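Local coordinates for protein type III Pentaketide Synthase (PDB 3EUO) that probably acts as an acyltransferase of the chalcone and stilbene synthase family, building pentaketide products as a fungal type III polyketide synthase, at residues Lys220-Ile234 against Pro367-Arg379. Residues are numbered along the deposited sequence; the frame is centred on the assembly and turned at random.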
loop_
_atom_site.group_PDB
_atom_site.type_symbol
_atom_site.label_atom_id
_atom_site.label_comp_id
_atom_site.label_asym_id
_atom_site.label_seq_id
_atom_site.Cartn_x
_atom_site.Cartn_y
_atom_site.Cartn_z
ATOM N N LYS A 220 -32.794 3.579 2.585
ATOM C CA LYS A 220 -31.678 3.610 3.533
ATOM C C LYS A 220 -30.975 4.968 3.491
ATOM O O LYS A 220 -30.633 5.450 2.411
ATOM C CB LYS A 220 -30.674 2.490 3.219
ATOM C CG LYS A 220 -29.625 2.234 4.306
ATOM C CD LYS A 220 -30.226 1.484 5.495
ATOM C CE LYS A 220 -29.156 1.081 6.504
ATOM N NZ LYS A 220 -29.751 0.579 7.778
ATOM N N PRO A 221 -30.755 5.584 4.667
ATOM C CA PRO A 221 -30.092 6.885 4.719
ATOM C C PRO A 221 -28.620 6.792 4.324
ATOM O O PRO A 221 -27.990 5.742 4.487
ATOM C CB PRO A 221 -30.209 7.290 6.196
ATOM C CG PRO A 221 -31.218 6.367 6.792
ATOM C CD PRO A 221 -31.113 5.106 6.013
ATOM N N ALA A 222 -28.097 7.882 3.780
ATOM C CA ALA A 222 -26.672 8.020 3.517
ATOM C C ALA A 222 -26.332 9.490 3.679
ATOM O O ALA A 222 -27.227 10.337 3.698
ATOM C CB ALA A 222 -26.330 7.539 2.122
ATOM N N ILE A 223 -25.046 9.792 3.824
ATOM C CA ILE A 223 -24.608 11.174 3.974
ATOM C C ILE A 223 -24.296 11.765 2.602
ATOM O O ILE A 223 -24.776 12.847 2.262
ATOM C CB ILE A 223 -23.404 11.312 4.941
ATOM C CG1 ILE A 223 -23.778 10.823 6.339
ATOM C CG2 ILE A 223 -22.981 12.754 5.066
ATOM C CD1 ILE A 223 -23.334 9.453 6.632
ATOM N N TYR A 224 -23.503 11.039 1.816
ATOM C CA TYR A 224 -23.163 11.441 0.455
ATOM C C TYR A 224 -23.326 10.246 -0.462
ATOM O O TYR A 224 -23.084 9.114 -0.044
ATOM C CB TYR A 224 -21.703 11.893 0.351
ATOM C CG TYR A 224 -21.292 13.062 1.218
ATOM C CD1 TYR A 224 -21.598 14.376 0.846
ATOM C CD2 TYR A 224 -20.562 12.861 2.386
ATOM C CE1 TYR A 224 -21.207 15.459 1.634
ATOM C CE2 TYR A 224 -20.159 13.941 3.180
ATOM C CZ TYR A 224 -20.486 15.235 2.794
ATOM O OH TYR A 224 -20.087 16.299 3.579
ATOM N N ASP A 225 -23.735 10.499 -1.701
ATOM C CA ASP A 225 -23.613 9.509 -2.770
ATOM C C ASP A 225 -22.353 9.824 -3.577
ATOM O O ASP A 225 -22.078 10.987 -3.873
ATOM C CB ASP A 225 -24.836 9.544 -3.684
ATOM C CG ASP A 225 -26.118 9.192 -2.959
ATOM O OD1 ASP A 225 -26.175 8.119 -2.324
ATOM O OD2 ASP A 225 -27.073 9.990 -3.028
ATOM N N LEU A 226 -21.574 8.797 -3.912
ATOM C CA LEU A 226 -20.360 8.999 -4.703
ATOM C C LEU A 226 -20.698 8.781 -6.178
ATOM O O LEU A 226 -21.058 7.677 -6.575
ATOM C CB LEU A 226 -19.238 8.061 -4.236
ATOM C CG LEU A 226 -17.912 8.050 -5.007
ATOM C CD1 LEU A 226 -17.301 9.445 -5.148
ATOM C CD2 LEU A 226 -16.926 7.089 -4.341
ATOM N N LEU A 227 -20.592 9.840 -6.979
ATOM C CA LEU A 227 -21.082 9.792 -8.361
ATOM C C LEU A 227 -19.995 9.548 -9.392
ATOM O O LEU A 227 -20.239 8.950 -10.440
ATOM C CB LEU A 227 -21.839 11.076 -8.713
ATOM C CG LEU A 227 -23.053 11.429 -7.843
ATOM C CD1 LEU A 227 -23.690 12.727 -8.331
ATOM C CD2 LEU A 227 -24.071 10.300 -7.806
ATOM N N GLY A 228 -18.799 10.038 -9.110
ATOM C CA GLY A 228 -17.716 9.911 -10.062
ATOM C C GLY A 228 -16.418 10.416 -9.490
ATOM O O GLY A 228 -16.381 10.988 -8.393
ATOM N N TRP A 229 -15.352 10.203 -10.246
ATOM C CA TRP A 229 -14.017 10.527 -9.775
ATOM C C TRP A 229 -13.079 10.694 -10.945
ATOM O O TRP A 229 -13.310 10.133 -12.026
ATOM C CB TRP A 229 -13.497 9.442 -8.819
ATOM C CG TRP A 229 -13.659 8.047 -9.344
ATOM C CD1 TRP A 229 -12.792 7.368 -10.140
ATOM C CD2 TRP A 229 -14.763 7.163 -9.104
ATOM N NE1 TRP A 229 -13.277 6.108 -10.411
ATOM C CE2 TRP A 229 -14.489 5.958 -9.788
ATOM C CE3 TRP A 229 -15.959 7.276 -8.378
ATOM C CZ2 TRP A 229 -15.372 4.867 -9.778
ATOM C CZ3 TRP A 229 -16.839 6.189 -8.364
ATOM C CH2 TRP A 229 -16.537 5.003 -9.064
ATOM N N GLU A 230 -12.037 11.492 -10.723
ATOM C CA GLU A 230 -10.945 11.670 -11.670
ATOM C C GLU A 230 -9.622 11.560 -10.935
ATOM O O GLU A 230 -9.492 12.022 -9.800
ATOM C CB GLU A 230 -11.016 13.045 -12.352
ATOM C CG GLU A 230 -12.174 13.228 -13.310
ATOM C CD GLU A 230 -12.123 12.326 -14.530
ATOM O OE1 GLU A 230 -11.026 12.138 -15.098
ATOM O OE2 GLU A 230 -13.192 11.807 -14.920
ATOM N N ASN A 231 -8.643 10.950 -11.592
ATOM C CA ASN A 231 -7.290 10.905 -11.077
ATOM C C ASN A 231 -6.311 11.169 -12.217
ATOM O O ASN A 231 -6.488 10.655 -13.316
ATOM C CB ASN A 231 -7.008 9.565 -10.380
ATOM C CG ASN A 231 -7.057 8.387 -11.328
ATOM O OD1 ASN A 231 -8.122 8.003 -11.804
ATOM N ND2 ASN A 231 -5.897 7.806 -11.611
ATOM N N ARG A 232 -5.303 11.996 -11.956
ATOM C CA ARG A 232 -4.298 12.348 -12.966
ATOM C C ARG A 232 -2.949 12.462 -12.291
ATOM O O ARG A 232 -2.879 12.808 -11.114
ATOM C CB ARG A 232 -4.608 13.713 -13.595
ATOM C CG ARG A 232 -5.812 13.778 -14.515
ATOM C CD ARG A 232 -5.395 13.889 -15.989
ATOM N NE ARG A 232 -6.552 13.805 -16.891
ATOM C CZ ARG A 232 -6.498 13.450 -18.180
ATOM N NH1 ARG A 232 -5.343 13.120 -18.750
ATOM N NH2 ARG A 232 -7.613 13.403 -18.901
ATOM N N VAL A 233 -1.886 12.209 -13.048
ATOM C CA VAL A 233 -0.530 12.521 -12.610
ATOM C C VAL A 233 -0.016 13.702 -13.439
ATOM O O VAL A 233 -0.093 13.679 -14.669
ATOM C CB VAL A 233 0.415 11.310 -12.759
ATOM C CG1 VAL A 233 1.840 11.693 -12.439
ATOM C CG2 VAL A 233 -0.045 10.179 -11.853
ATOM N N ILE A 234 0.465 14.742 -12.761
ATOM C CA ILE A 234 1.050 15.905 -13.438
ATOM C C ILE A 234 2.442 15.505 -13.932
ATOM O O ILE A 234 3.264 15.043 -13.141
ATOM C CB ILE A 234 1.133 17.153 -12.500
ATOM C CG1 ILE A 234 -0.268 17.546 -11.993
ATOM C CG2 ILE A 234 1.822 18.323 -13.217
ATOM C CD1 ILE A 234 -0.309 18.717 -10.986
ATOM N N PRO A 367 2.265 13.633 -3.458
ATOM C CA PRO A 367 3.420 13.157 -4.226
ATOM C C PRO A 367 3.034 12.447 -5.527
ATOM O O PRO A 367 2.133 11.594 -5.537
ATOM C CB PRO A 367 4.105 12.196 -3.252
ATOM C CG PRO A 367 3.832 12.786 -1.913
ATOM C CD PRO A 367 2.437 13.388 -2.011
ATOM N N GLY A 368 3.710 12.821 -6.610
ATOM C CA GLY A 368 3.427 12.293 -7.944
ATOM C C GLY A 368 3.923 13.220 -9.046
ATOM O O GLY A 368 4.803 12.836 -9.826
ATOM N N ILE A 369 3.361 14.427 -9.153
ATOM C CA ILE A 369 2.243 14.909 -8.326
ATOM C C ILE A 369 0.935 14.257 -8.761
ATOM O O ILE A 369 0.560 14.334 -9.933
ATOM C CB ILE A 369 2.084 16.459 -8.402
ATOM C CG1 ILE A 369 3.305 17.168 -7.807
ATOM C CG2 ILE A 369 0.787 16.912 -7.682
ATOM C CD1 ILE A 369 3.298 18.706 -7.986
ATOM N N ASN A 370 0.254 13.618 -7.809
ATOM C CA ASN A 370 -1.043 12.998 -8.060
ATOM C C ASN A 370 -2.162 13.965 -7.728
ATOM O O ASN A 370 -2.140 14.590 -6.668
ATOM C CB ASN A 370 -1.222 11.753 -7.187
ATOM C CG ASN A 370 -0.375 10.580 -7.642
ATOM O OD1 ASN A 370 0.481 10.705 -8.524
ATOM N ND2 ASN A 370 -0.615 9.423 -7.038
ATOM N N VAL A 371 -3.136 14.063 -8.629
ATOM C CA VAL A 371 -4.340 14.851 -8.401
ATOM C C VAL A 371 -5.533 13.905 -8.292
ATOM O O VAL A 371 -5.697 13.011 -9.127
ATOM C CB VAL A 371 -4.598 15.836 -9.565
ATOM C CG1 VAL A 371 -5.837 16.685 -9.278
ATOM C CG2 VAL A 371 -3.377 16.719 -9.821
ATOM N N GLU A 372 -6.361 14.113 -7.271
ATOM C CA GLU A 372 -7.568 13.330 -7.059
ATOM C C GLU A 372 -8.760 14.273 -6.961
ATOM O O GLU A 372 -8.702 15.268 -6.242
ATOM C CB GLU A 372 -7.474 12.522 -5.757
ATOM C CG GLU A 372 -6.347 11.488 -5.708
ATOM C CD GLU A 372 -6.632 10.202 -6.496
ATOM O OE1 GLU A 372 -7.795 9.928 -6.862
ATOM O OE2 GLU A 372 -5.675 9.447 -6.735
ATOM N N MET A 373 -9.821 13.971 -7.701
ATOM C CA MET A 373 -11.097 14.671 -7.533
ATOM C C MET A 373 -12.228 13.663 -7.451
ATOM O O MET A 373 -12.158 12.592 -8.052
ATOM C CB MET A 373 -11.383 15.643 -8.687
ATOM C CG MET A 373 -10.745 17.002 -8.571
ATOM S SD MET A 373 -11.473 18.268 -9.678
ATOM C CE MET A 373 -10.160 19.469 -9.590
ATOM N N CYS A 374 -13.274 14.018 -6.712
ATOM C CA CYS A 374 -14.493 13.223 -6.691
ATOM C C CYS A 374 -15.713 14.134 -6.706
ATOM O O CYS A 374 -15.642 15.301 -6.294
ATOM C CB CYS A 374 -14.519 12.293 -5.473
ATOM S SG CYS A 374 -14.622 13.124 -3.879
ATOM N N MET A 375 -16.822 13.604 -7.211
ATOM C CA MET A 375 -18.095 14.302 -7.138
ATOM C C MET A 375 -19.022 13.557 -6.189
ATOM O O MET A 375 -19.301 12.372 -6.391
ATOM C CB MET A 375 -18.743 14.409 -8.522
ATOM C CG MET A 375 -20.062 15.198 -8.523
ATOM S SD MET A 375 -19.906 16.973 -8.202
ATOM C CE MET A 375 -19.374 17.509 -9.826
ATOM N N LEU A 376 -19.493 14.263 -5.165
ATOM C CA LEU A 376 -20.438 13.717 -4.202
ATOM C C LEU A 376 -21.775 14.424 -4.324
ATOM O O LEU A 376 -21.830 15.620 -4.627
ATOM C CB LEU A 376 -19.919 13.873 -2.771
ATOM C CG LEU A 376 -18.535 13.295 -2.465
ATOM C CD1 LEU A 376 -18.032 13.785 -1.116
ATOM C CD2 LEU A 376 -18.572 11.776 -2.504
ATOM N N LYS A 377 -22.846 13.671 -4.109
ATOM C CA LYS A 377 -24.172 14.249 -3.968
ATOM C C LYS A 377 -24.505 14.195 -2.486
ATOM O O LYS A 377 -24.447 13.135 -1.862
ATOM C CB LYS A 377 -25.208 13.489 -4.812
ATOM C CG LYS A 377 -26.608 14.116 -4.809
ATOM C CD LYS A 377 -27.540 13.394 -5.775
ATOM C CE LYS A 377 -28.928 14.041 -5.811
ATOM N NZ LYS A 377 -29.784 13.578 -4.686
ATOM N N ARG A 378 -24.820 15.348 -1.918
ATOM C CA ARG A 378 -25.150 15.424 -0.514
ATOM C C ARG A 378 -26.647 15.196 -0.316
ATOM O O ARG A 378 -27.468 15.893 -0.922
ATOM C CB ARG A 378 -24.720 16.777 0.048
ATOM C CG ARG A 378 -25.012 16.947 1.524
ATOM C CD ARG A 378 -24.414 18.230 2.023
ATOM N NE ARG A 378 -24.873 18.565 3.366
ATOM C CZ ARG A 378 -24.431 19.609 4.063
ATOM N NH1 ARG A 378 -23.521 20.429 3.544
ATOM N NH2 ARG A 378 -24.909 19.834 5.278
ATOM N N ARG A 379 -26.988 14.216 0.522
ATOM C CA ARG A 379 -28.388 13.945 0.872
ATOM C C ARG A 379 -28.935 15.048 1.774
ATOM O O ARG A 379 -28.265 15.494 2.711
ATOM C CB ARG A 379 -28.535 12.591 1.571
ATOM C CG ARG A 379 -27.989 11.389 0.794
ATOM C CD ARG A 379 -29.053 10.687 -0.040
ATOM N NE ARG A 379 -28.536 9.450 -0.629
ATOM C CZ ARG A 379 -28.834 8.220 -0.215
ATOM N NH1 ARG A 379 -29.667 8.025 0.806
ATOM N NH2 ARG A 379 -28.294 7.173 -0.832
HETATM O O HOH W 1 -26.106 14.666 4.108
HETATM O O HOH W 2 5.376 13.432 -12.322
#
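Strand 224-233 and the C-terminal strand 370-378 pair antiparallel from Tyr-224 with Arg-378 to Val-233 with Asn-370, as neighbours in the C-terminal half of the mixed sheet of the thiolase fold. Backbone hydrogen bonds run along the whole pairing, from Arg-379 N to Ile-223 O at one end to Ile-234 N and Ile-369 O (2.9 Å) at the other. A beta bulge interrupts the register: Leu-227 N donates to Met-375 O, whereas Met-375 N turns to Gly-228 O, and the buried Gly-228 N finds no partner.

Apolar contacts line the face bearing Tyr-224, Leu-226, Cys-374 and Leu-376. Leu-376 CD1 lies over one face of the Tyr-224 ring, 4.2 Å from its centroid, in a CH-pi contact displaced toward the rim, while CD2 of the same leucine meets Leu-226 CD1 at 3.7 Å. The Tyr-224 hydroxyl hydrogen-bonds to Leu-339 O. On the opposite face, at the far end of the pairing, Ile-234 CD1 touches Val-371 CG2 and Ile-369 CG2.

Charged groups reach beyond the pair: Glu-372 forms a salt bridge with Arg-151 of helix 145-162, and Glu-230 one with Arg-132 of the second subunit, tying strand 224-233 to the dimer interface.

The C-terminal Arg-379 bends at chi2 (-94°), bringing its guanidinium side-on to Asp-225 in a two-pronged salt bridge. NE donates to OD2 of Asp-225 at 2.9 Å and NH2 to the syn lone pair of OD1 at 2.8 Å, with the two planes 38° apart. Arg-379 NH1 hydrogen-bonds in plane to Lys-220 O (3.2 Å), and Ala-222 CB sits over the guanidinium centre, 3.5 Å from Arg-379 CZ.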